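Local coordinates for RagB/SusD family nutrient uptake outer membrane protein (Bacteroides thetaiotaomicron, PDB 7KV2), which probably binds beta-glucans at the outer membrane of a gut bacterium, as a SusD-family surface glycan-binding protein that would hand them on for uptake, at residues L57-W62 against S290-G295; C322-E327 against F373-Y378. All coordinates share one frame; numbering follows the deposited sequence.

Interaction 1: residues L57-W62 against S290-G295; sequences LHWPDW and SPLVAG
A type I beta turn, Trp59 to Trp62, in the loop after helix 43-53 carries two indole rings against the loop 290-295, and His58 just ahead of the turn adds a third ring. Trp59 takes Leu292 over one face: methyl CD2 sits 3.9 Å from the centroid of the five-membered ring and only 11° off its normal, a CH-pi contact. NE1 of the same indole gives a weak hydrogen bond to Leu292 O, 3.1 Å long and bent to 128° at the hydrogen. Leu292 thus meets the ring with both its backbone carbonyl and its side chain. At the far end of the turn, with Trp62 CG anti to the backbone N (chi1 171°), the indole swings back beside its own carbonyl, where Pro291 CB rests over one face, 3.6 Å from Trp62 CD1.

Ahead of the turn, a water lies in the plane of the His58 imidazole, at its edge, 2.7 Å from ND1. Val293 O at 2.7 Å and Pro291 O at 3.0 Å are both placed to accept from this water, though it has fewer protons than acceptors in reach. NE2 is held by Asp55, so the ring is gripped at both nitrogens. Asp61 reaches Arg286 in a salt bridge. What results is two irregular loops joined by aromatic faces and a shared water, within the largely helical SusD fold.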
ATOM      1  N   LEU A  57       7.571  -7.995  -4.062  1.00 18.80           N
ATOM      2  CA  LEU A  57       6.971  -6.640  -3.862  1.00 18.51           C
ATOM      3  C   LEU A  57       5.964  -6.335  -4.973  1.00 18.14           C
ATOM      4  O   LEU A  57       4.899  -5.736  -4.634  1.00 18.77           O
ATOM      5  CB  LEU A  57       8.043  -5.537  -3.829  1.00 19.13           C
ATOM      6  CG  LEU A  57       8.946  -5.532  -2.608  1.00 20.48           C
ATOM      7  CD1 LEU A  57      10.040  -4.504  -2.799  1.00 21.06           C
ATOM      8  CD2 LEU A  57       8.185  -5.295  -1.308  1.00 19.40           C
ATOM      9  N   HIS A  58       6.262  -6.657  -6.237  1.00 17.71           N
ATOM     10  CA  HIS A  58       5.435  -6.220  -7.383  1.00 19.39           C
ATOM     11  C   HIS A  58       4.513  -7.339  -7.836  1.00 19.14           C
ATOM     12  O   HIS A  58       3.964  -7.201  -8.881  1.00 18.67           O
ATOM     13  CB  HIS A  58       6.254  -5.653  -8.552  1.00 20.47           C
ATOM     14  CG  HIS A  58       7.198  -6.608  -9.204  1.00 23.63           C
ATOM     15  ND1 HIS A  58       6.819  -7.493 -10.196  1.00 26.73           N
ATOM     16  CD2 HIS A  58       8.514  -6.797  -9.012  1.00 23.48           C
ATOM     17  CE1 HIS A  58       7.880  -8.203 -10.569  1.00 25.12           C
ATOM     18  NE2 HIS A  58       8.930  -7.778  -9.879  1.00 24.03           N
ATOM     19  N   TRP A  59       4.278  -8.376  -7.038  1.00 19.45           N
ATOM     20  CA  TRP A  59       3.407  -9.515  -7.436  1.00 19.47           C
ATOM     21  C   TRP A  59       1.923  -9.370  -7.095  1.00 19.16           C
ATOM     22  O   TRP A  59       1.123  -9.812  -7.913  1.00 19.01           O
ATOM     23  CB  TRP A  59       3.941 -10.803  -6.777  1.00 20.49           C
ATOM     24  CG  TRP A  59       5.214 -11.298  -7.389  1.00 20.08           C
ATOM     25  CD1 TRP A  59       5.961 -10.716  -8.369  1.00 22.35           C
ATOM     26  CD2 TRP A  59       5.921 -12.503  -7.006  1.00 22.53           C
ATOM     27  NE1 TRP A  59       7.077 -11.473  -8.624  1.00 24.43           N
ATOM     28  CE2 TRP A  59       7.085 -12.570  -7.799  1.00 24.29           C
ATOM     29  CE3 TRP A  59       5.679 -13.514  -6.073  1.00 25.74           C
ATOM     30  CZ2 TRP A  59       7.999 -13.623  -7.699  1.00 24.85           C
ATOM     31  CZ3 TRP A  59       6.568 -14.566  -5.986  1.00 26.42           C
ATOM     32  CH2 TRP A  59       7.707 -14.617  -6.791  1.00 26.35           C
ATOM     33  N   PRO A  60       1.512  -8.956  -5.865  1.00 17.37           N
ATOM     34  CA  PRO A  60       0.182  -9.274  -5.354  1.00 18.46           C
ATOM     35  C   PRO A  60      -1.008  -8.711  -6.131  1.00 16.49           C
ATOM     36  O   PRO A  60      -2.087  -9.314  -6.111  1.00 16.71           O
ATOM     37  CB  PRO A  60       0.122  -8.752  -3.905  1.00 19.61           C
ATOM     38  CG  PRO A  60       1.376  -8.001  -3.677  1.00 18.74           C
ATOM     39  CD  PRO A  60       2.312  -8.300  -4.834  1.00 17.44           C
ATOM     40  N   ASP A  61      -0.786  -7.652  -6.908  1.00 16.99           N
ATOM     41  CA  ASP A  61      -1.848  -7.098  -7.779  1.00 18.22           C
ATOM     42  C   ASP A  61      -2.275  -8.130  -8.852  1.00 17.30           C
ATOM     43  O   ASP A  61      -3.442  -8.071  -9.329  1.00 17.38           O
ATOM     44  CB  ASP A  61      -1.384  -5.764  -8.373  1.00 18.29           C
ATOM     45  CG  ASP A  61      -0.170  -5.885  -9.277  1.00 21.46           C
ATOM     46  OD1 ASP A  61       0.859  -6.489  -8.851  1.00 20.12           O
ATOM     47  OD2 ASP A  61      -0.235  -5.302 -10.380  1.00 23.93           O
ATOM     48  N   TRP A  62      -1.407  -9.081  -9.211  1.00 19.59           N
ATOM     49  CA  TRP A  62      -1.778 -10.190 -10.128  1.00 20.24           C
ATOM     50  C   TRP A  62      -0.758 -11.320  -9.987  1.00 21.19           C
ATOM     51  O   TRP A  62       0.346 -11.236 -10.578  1.00 20.89           O
ATOM     52  CB  TRP A  62      -1.920  -9.705 -11.568  1.00 22.46           C
ATOM     53  CG  TRP A  62      -2.086 -10.779 -12.597  1.00 23.43           C
ATOM     54  CD1 TRP A  62      -1.262 -10.995 -13.661  1.00 26.64           C
ATOM     55  CD2 TRP A  62      -3.071 -11.827 -12.636  1.00 24.29           C
ATOM     56  NE1 TRP A  62      -1.678 -12.078 -14.379  1.00 28.25           N
ATOM     57  CE2 TRP A  62      -2.802 -12.594 -13.793  1.00 27.85           C
ATOM     58  CE3 TRP A  62      -4.162 -12.181 -11.830  1.00 26.45           C
ATOM     59  CZ2 TRP A  62      -3.556 -13.714 -14.142  1.00 26.87           C
ATOM     60  CZ3 TRP A  62      -4.913 -13.283 -12.170  1.00 28.36           C
ATOM     61  CH2 TRP A  62      -4.596 -14.051 -13.302  1.00 29.69           C
ATOM     62  N   SER A 290       2.169 -15.022 -17.486  1.00 46.41           N
ATOM     63  CA  SER A 290       3.460 -14.538 -16.913  1.00 48.02           C
ATOM     64  C   SER A 290       3.240 -13.440 -15.865  1.00 44.02           C
ATOM     65  O   SER A 290       3.716 -12.315 -16.031  1.00 42.79           O
ATOM     66  CB  SER A 290       4.376 -14.052 -18.016  1.00 52.55           C
ATOM     67  OG  SER A 290       4.454 -15.006 -19.064  1.00 60.94           O
ATOM     68  N   PRO A 291       2.533 -13.719 -14.743  1.00 39.69           N
ATOM     69  CA  PRO A 291       2.242 -12.675 -13.753  1.00 37.25           C
ATOM     70  C   PRO A 291       3.458 -12.157 -12.957  1.00 36.00           C
ATOM     71  O   PRO A 291       3.357 -11.115 -12.331  1.00 32.32           O
ATOM     72  CB  PRO A 291       1.253 -13.361 -12.783  1.00 39.59           C
ATOM     73  CG  PRO A 291       1.567 -14.852 -12.921  1.00 42.97           C
ATOM     74  CD  PRO A 291       1.963 -15.030 -14.379  1.00 39.84           C
ATOM     75  N   LEU A 292       4.555 -12.918 -12.889  1.00 32.28           N
ATOM     76  CA  LEU A 292       5.616 -12.662 -11.873  1.00 36.11           C
ATOM     77  C   LEU A 292       6.733 -11.776 -12.453  1.00 34.88           C
ATOM     78  O   LEU A 292       7.565 -11.282 -11.663  1.00 34.76           O
ATOM     79  CB  LEU A 292       6.144 -14.015 -11.385  1.00 37.03           C
ATOM     80  CG  LEU A 292       5.061 -14.966 -10.874  1.00 36.88           C
ATOM     81  CD1 LEU A 292       5.697 -16.146 -10.147  1.00 38.37           C
ATOM     82  CD2 LEU A 292       4.103 -14.221  -9.959  1.00 36.02           C
ATOM     83  N   VAL A 293       6.757 -11.614 -13.771  1.00 36.74           N
ATOM     84  CA  VAL A 293       7.827 -10.869 -14.493  1.00 40.44           C
ATOM     85  C   VAL A 293       7.759  -9.413 -14.011  1.00 42.09           C
ATOM     86  O   VAL A 293       6.622  -8.916 -13.689  1.00 41.04           O
ATOM     87  CB  VAL A 293       7.700 -11.005 -16.028  1.00 43.61           C
ATOM     88  CG1 VAL A 293       7.700 -12.466 -16.492  1.00 45.78           C
ATOM     89  CG2 VAL A 293       6.489 -10.274 -16.582  1.00 44.10           C
ATOM     90  N   ALA A 294       8.922  -8.763 -13.939  1.00 37.51           N
ATOM     91  CA  ALA A 294       9.072  -7.313 -13.687  1.00 36.38           C
ATOM     92  C   ALA A 294       8.536  -6.555 -14.918  1.00 36.60           C
ATOM     93  O   ALA A 294       9.284  -6.373 -15.916  1.00 35.80           O
ATOM     94  CB  ALA A 294      10.506  -6.981 -13.357  1.00 35.14           C
ATOM     95  N   GLY A 295       7.246  -6.207 -14.864  1.00 29.39           N
ATOM     96  CA  GLY A 295       6.515  -5.498 -15.925  1.00 28.49           C
ATOM     97  C   GLY A 295       5.701  -4.386 -15.305  1.00 28.09           C
ATOM     98  O   GLY A 295       6.236  -3.719 -14.342  1.00 25.95           O
TER
HETATM   99  O   HOH W   1       4.862  -8.653 -11.691  1.00 26.25           O

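Interaction 2: residues C322-E327 against F373-Y378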
ATOM      1  N   CYS A 322     -13.662  -0.847  -7.085  1.00 15.28           N
ATOM      2  CA  CYS A 322     -13.360   0.230  -6.132  1.00 15.23           C
ATOM      3  C   CYS A 322     -13.756   1.611  -6.645  1.00 16.38           C
ATOM      4  O   CYS A 322     -12.923   2.511  -6.583  1.00 17.26           O
ATOM      5  CB  CYS A 322     -11.895   0.188  -5.769  1.00 17.92           C
ATOM      6  SG  CYS A 322     -11.472  -1.330  -4.878  1.00 20.31           S
ATOM      7  N   PRO A 323     -15.029   1.857  -7.029  1.00 16.67           N
ATOM      8  CA  PRO A 323     -15.547   3.222  -7.192  1.00 17.81           C
ATOM      9  C   PRO A 323     -15.293   4.003  -5.903  1.00 16.83           C
ATOM     10  O   PRO A 323     -15.183   3.406  -4.817  1.00 13.86           O
ATOM     11  CB  PRO A 323     -17.075   3.119  -7.271  1.00 19.02           C
ATOM     12  CG  PRO A 323     -17.363   1.687  -7.489  1.00 19.19           C
ATOM     13  CD  PRO A 323     -16.113   0.888  -7.188  1.00 16.72           C
ATOM     14  N   VAL A 324     -15.048   5.300  -6.044  1.00 16.14           N
ATOM     15  CA  VAL A 324     -14.879   6.186  -4.873  1.00 15.34           C
ATOM     16  C   VAL A 324     -16.283   6.593  -4.376  1.00 15.08           C
ATOM     17  O   VAL A 324     -17.135   6.961  -5.194  1.00 15.27           O
ATOM     18  CB  VAL A 324     -14.026   7.416  -5.221  1.00 16.47           C
ATOM     19  CG1 VAL A 324     -14.031   8.380  -4.043  1.00 16.95           C
ATOM     20  CG2 VAL A 324     -12.626   7.000  -5.657  1.00 15.31           C
ATOM     21  N   ARG A 325     -16.525   6.421  -3.072  1.00 17.68           N
ATOM     22  CA  ARG A 325     -17.816   6.782  -2.421  1.00 16.98           C
ATOM     23  C   ARG A 325     -18.130   8.257  -2.631  1.00 16.91           C
ATOM     24  O   ARG A 325     -17.230   9.122  -2.533  1.00 16.21           O
ATOM     25  CB  ARG A 325     -17.771   6.474  -0.928  1.00 18.47           C
ATOM     26  CG  ARG A 325     -17.512   5.008  -0.618  1.00 17.17           C
ATOM     27  CD  ARG A 325     -17.544   4.817   0.867  1.00 19.77           C
ATOM     28  NE  ARG A 325     -17.339   3.435   1.284  1.00 20.31           N
ATOM     29  CZ  ARG A 325     -17.905   2.898   2.359  1.00 20.05           C
ATOM     30  NH1 ARG A 325     -18.806   3.569   3.066  1.00 21.05           N
ATOM     31  NH2 ARG A 325     -17.620   1.658   2.687  1.00 19.30           N
ATOM     32  N   LYS A 326     -19.378   8.548  -2.969  1.00 19.53           N
ATOM     33  CA  LYS A 326     -19.874   9.946  -3.018  1.00 19.94           C
ATOM     34  C   LYS A 326     -19.469  10.662  -1.728  1.00 18.72           C
ATOM     35  O   LYS A 326     -19.019  11.829  -1.804  1.00 16.92           O
ATOM     36  CB  LYS A 326     -21.388   9.949  -3.227  1.00 23.24           C
ATOM     37  CG  LYS A 326     -22.050  11.312  -3.365  1.00 31.38           C
ATOM     38  CD  LYS A 326     -23.570  11.235  -3.517  1.00 36.73           C
ATOM     39  CE  LYS A 326     -24.197  12.582  -3.814  1.00 43.84           C
ATOM     40  NZ  LYS A 326     -25.676  12.502  -3.836  1.00 51.41           N
ATOM     41  N   GLU A 327     -19.554   9.990  -0.580  1.00 18.95           N
ATOM     42  CA  GLU A 327     -19.246  10.629   0.721  1.00 19.95           C
ATOM     43  C   GLU A 327     -17.769  11.039   0.785  1.00 20.66           C
ATOM     44  O   GLU A 327     -17.453  12.008   1.489  1.00 20.06           O
ATOM     45  CB  GLU A 327     -19.622   9.700   1.873  1.00 21.92           C
ATOM     46  CG  GLU A 327     -21.138   9.447   1.942  1.00 24.08           C
ATOM     47  CD  GLU A 327     -21.769   8.595   0.833  1.00 23.40           C
ATOM     48  OE1 GLU A 327     -21.089   7.733   0.237  1.00 23.65           O
ATOM     49  OE2 GLU A 327     -22.967   8.739   0.600  1.00 22.94           O
ATOM     50  N   PHE A 373     -17.705   8.336  -9.615  1.00 15.73           N
ATOM     51  CA  PHE A 373     -16.334   8.718  -9.211  1.00 16.62           C
ATOM     52  C   PHE A 373     -15.440   7.493  -9.213  1.00 15.46           C
ATOM     53  O   PHE A 373     -15.868   6.395  -8.701  1.00 14.96           O
ATOM     54  CB  PHE A 373     -16.292   9.327  -7.812  1.00 16.36           C
ATOM     55  CG  PHE A 373     -17.070  10.616  -7.644  1.00 18.16           C
ATOM     56  CD1 PHE A 373     -16.529  11.827  -8.040  1.00 19.43           C
ATOM     57  CD2 PHE A 373     -18.323  10.614  -7.049  1.00 21.24           C
ATOM     58  CE1 PHE A 373     -17.240  13.006  -7.877  1.00 20.19           C
ATOM     59  CE2 PHE A 373     -19.003  11.812  -6.822  1.00 23.76           C
ATOM     60  CZ  PHE A 373     -18.473  12.999  -7.271  1.00 20.31           C
ATOM     61  N   PHE A 374     -14.216   7.688  -9.671  1.00 16.02           N
ATOM     62  CA  PHE A 374     -13.146   6.663  -9.644  1.00 15.71           C
ATOM     63  C   PHE A 374     -11.890   7.240  -9.009  1.00 14.07           C
ATOM     64  O   PHE A 374     -11.751   8.479  -8.922  1.00 14.11           O
ATOM     65  CB  PHE A 374     -12.929   6.078 -11.051  1.00 16.06           C
ATOM     66  CG  PHE A 374     -14.164   5.416 -11.617  1.00 15.42           C
ATOM     67  CD1 PHE A 374     -15.159   6.167 -12.218  1.00 14.39           C
ATOM     68  CD2 PHE A 374     -14.389   4.062 -11.421  1.00 15.46           C
ATOM     69  CE1 PHE A 374     -16.326   5.569 -12.657  1.00 15.01           C
ATOM     70  CE2 PHE A 374     -15.550   3.468 -11.888  1.00 17.31           C
ATOM     71  CZ  PHE A 374     -16.510   4.221 -12.526  1.00 15.59           C
ATOM     72  N   LEU A 375     -11.008   6.354  -8.555  1.00 14.08           N
ATOM     73  CA  LEU A 375      -9.790   6.753  -7.809  1.00 14.35           C
ATOM     74  C   LEU A 375      -8.780   7.269  -8.835  1.00 13.45           C
ATOM     75  O   LEU A 375      -8.081   6.480  -9.507  1.00 15.01           O
ATOM     76  CB  LEU A 375      -9.246   5.566  -7.021  1.00 13.56           C
ATOM     77  CG  LEU A 375      -7.985   5.848  -6.209  1.00 14.54           C
ATOM     78  CD1 LEU A 375      -8.265   6.845  -5.097  1.00 15.71           C
ATOM     79  CD2 LEU A 375      -7.450   4.560  -5.617  1.00 14.58           C
ATOM     80  N   GLU A 376      -8.679   8.589  -8.914  1.00 15.06           N
ATOM     81  CA  GLU A 376      -7.799   9.282  -9.879  1.00 14.66           C
ATOM     82  C   GLU A 376      -6.343   8.908  -9.681  1.00 16.04           C
ATOM     83  O   GLU A 376      -5.631   8.807 -10.689  1.00 15.47           O
ATOM     84  CB  GLU A 376      -8.047  10.786  -9.748  1.00 16.20           C
ATOM     85  CG  GLU A 376      -7.171  11.636 -10.658  1.00 16.78           C
ATOM     86  CD  GLU A 376      -7.331  11.431 -12.157  1.00 20.39           C
ATOM     87  OE1 GLU A 376      -8.176  10.627 -12.569  1.00 19.90           O
ATOM     88  OE2 GLU A 376      -6.524  12.006 -12.903  1.00 25.84           O
ATOM     89  N   LYS A 377      -5.884   8.690  -8.440  1.00 15.21           N
ATOM     90  CA  LYS A 377      -4.462   8.442  -8.152  1.00 15.57           C
ATOM     91  C   LYS A 377      -3.912   7.310  -9.020  1.00 15.72           C
ATOM     92  O   LYS A 377      -2.737   7.379  -9.419  1.00 15.78           O
ATOM     93  CB  LYS A 377      -4.245   8.082  -6.694  1.00 15.51           C
ATOM     94  CG  LYS A 377      -4.578   9.203  -5.732  1.00 16.00           C
ATOM     95  CD  LYS A 377      -4.417   8.809  -4.291  1.00 14.26           C
ATOM     96  CE  LYS A 377      -4.819   9.922  -3.337  1.00 14.94           C
ATOM     97  NZ  LYS A 377      -4.661   9.573  -1.895  1.00 14.52           N
ATOM     98  N   TYR A 378      -4.691   6.248  -9.227  1.00 13.88           N
ATOM     99  CA  TYR A 378      -4.243   5.011  -9.909  1.00 13.68           C
ATOM    100  C   TYR A 378      -5.141   4.705 -11.109  1.00 13.15           C
ATOM    101  O   TYR A 378      -5.182   3.556 -11.579  1.00 14.79           O
ATOM    102  CB  TYR A 378      -4.123   3.860  -8.904  1.00 13.83           C
ATOM    103  CG  TYR A 378      -3.000   4.085  -7.915  1.00 14.42           C
ATOM    104  CD1 TYR A 378      -1.690   4.247  -8.359  1.00 13.81           C
ATOM    105  CD2 TYR A 378      -3.248   4.200  -6.554  1.00 14.28           C
ATOM    106  CE1 TYR A 378      -0.665   4.487  -7.463  1.00 14.54           C
ATOM    107  CE2 TYR A 378      -2.226   4.400  -5.652  1.00 14.08           C
ATOM    108  CZ  TYR A 378      -0.931   4.540  -6.104  1.00 14.59           C
ATOM    109  OH  TYR A 378       0.093   4.737  -5.219  1.00 15.23           O
TER
HETATM  110  O   HOH W   2     -11.769   3.636  -8.841  1.00 14.49           O
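Strand 373-375, which pairs antiparallel with strand 343-345 in a two-stranded sheet, is met at Phe373 by Val324 from the loop leading into helix 326-331. Phe373 O accepts the backbone N-H of Val324 at 3.0 Å, with 150° at the hydrogen; the donor lies well above the carbonyl plane, 52° out of it. The Phe373 side chain points to the same partner: its CB is 3.9 Å from Val324 CB. Its CG is turned beside the backbone N (chi1 -62°), which brings the ring near the start of the helix, with CE2 4.3 Å from Lys326 CA. Tyr329 of that helix stacks on the ring.

The first bond of the Phe374 side chain points away from the loop, and the ring touches Pro305, while the backbone bonds to Trp344 in the neighbouring strand. Its carbonyl carbon is nevertheless touched by Val324 CG2. This methyl lies anti to the carbonyl carbon of Val324, and that rotation lays it along the peptide between Phe374 and Leu375. Leu375 then offers CB to the same methyl at 3.9 Å and, with its side chain, also packs on Ile303 of helix 299-303. The Leu375 N-H is met through a water bridge: one water accepts from Leu375 N at 2.8 Å and donates to Cys322 O, also at 2.8 Å.

How the interactions relate
Interaction 1 joins two loops, interaction 2 a loop and a short strand, and they lie at different depths. Interaction 1 is partly buried and joins chain regions 228 residues apart; interaction 2 is a buried contact whose partners are only 46 residues apart. The chemistry differs: 57-62 meets 290-295 mainly through aromatic faces, with a weak indole N-H bond and no backbone-to-backbone hydrogen bond, whereas 322-327 with 373-378 has a direct one beside a branched aliphatic side chain. Each includes a bridging water, between an imidazole and backbone carbonyls in the first, between backbone atoms alone in the second. Their nearest atoms are about 10 Å apart; the loop 290-295 leads toward helix 299-303, which side chains of interaction 2 touch.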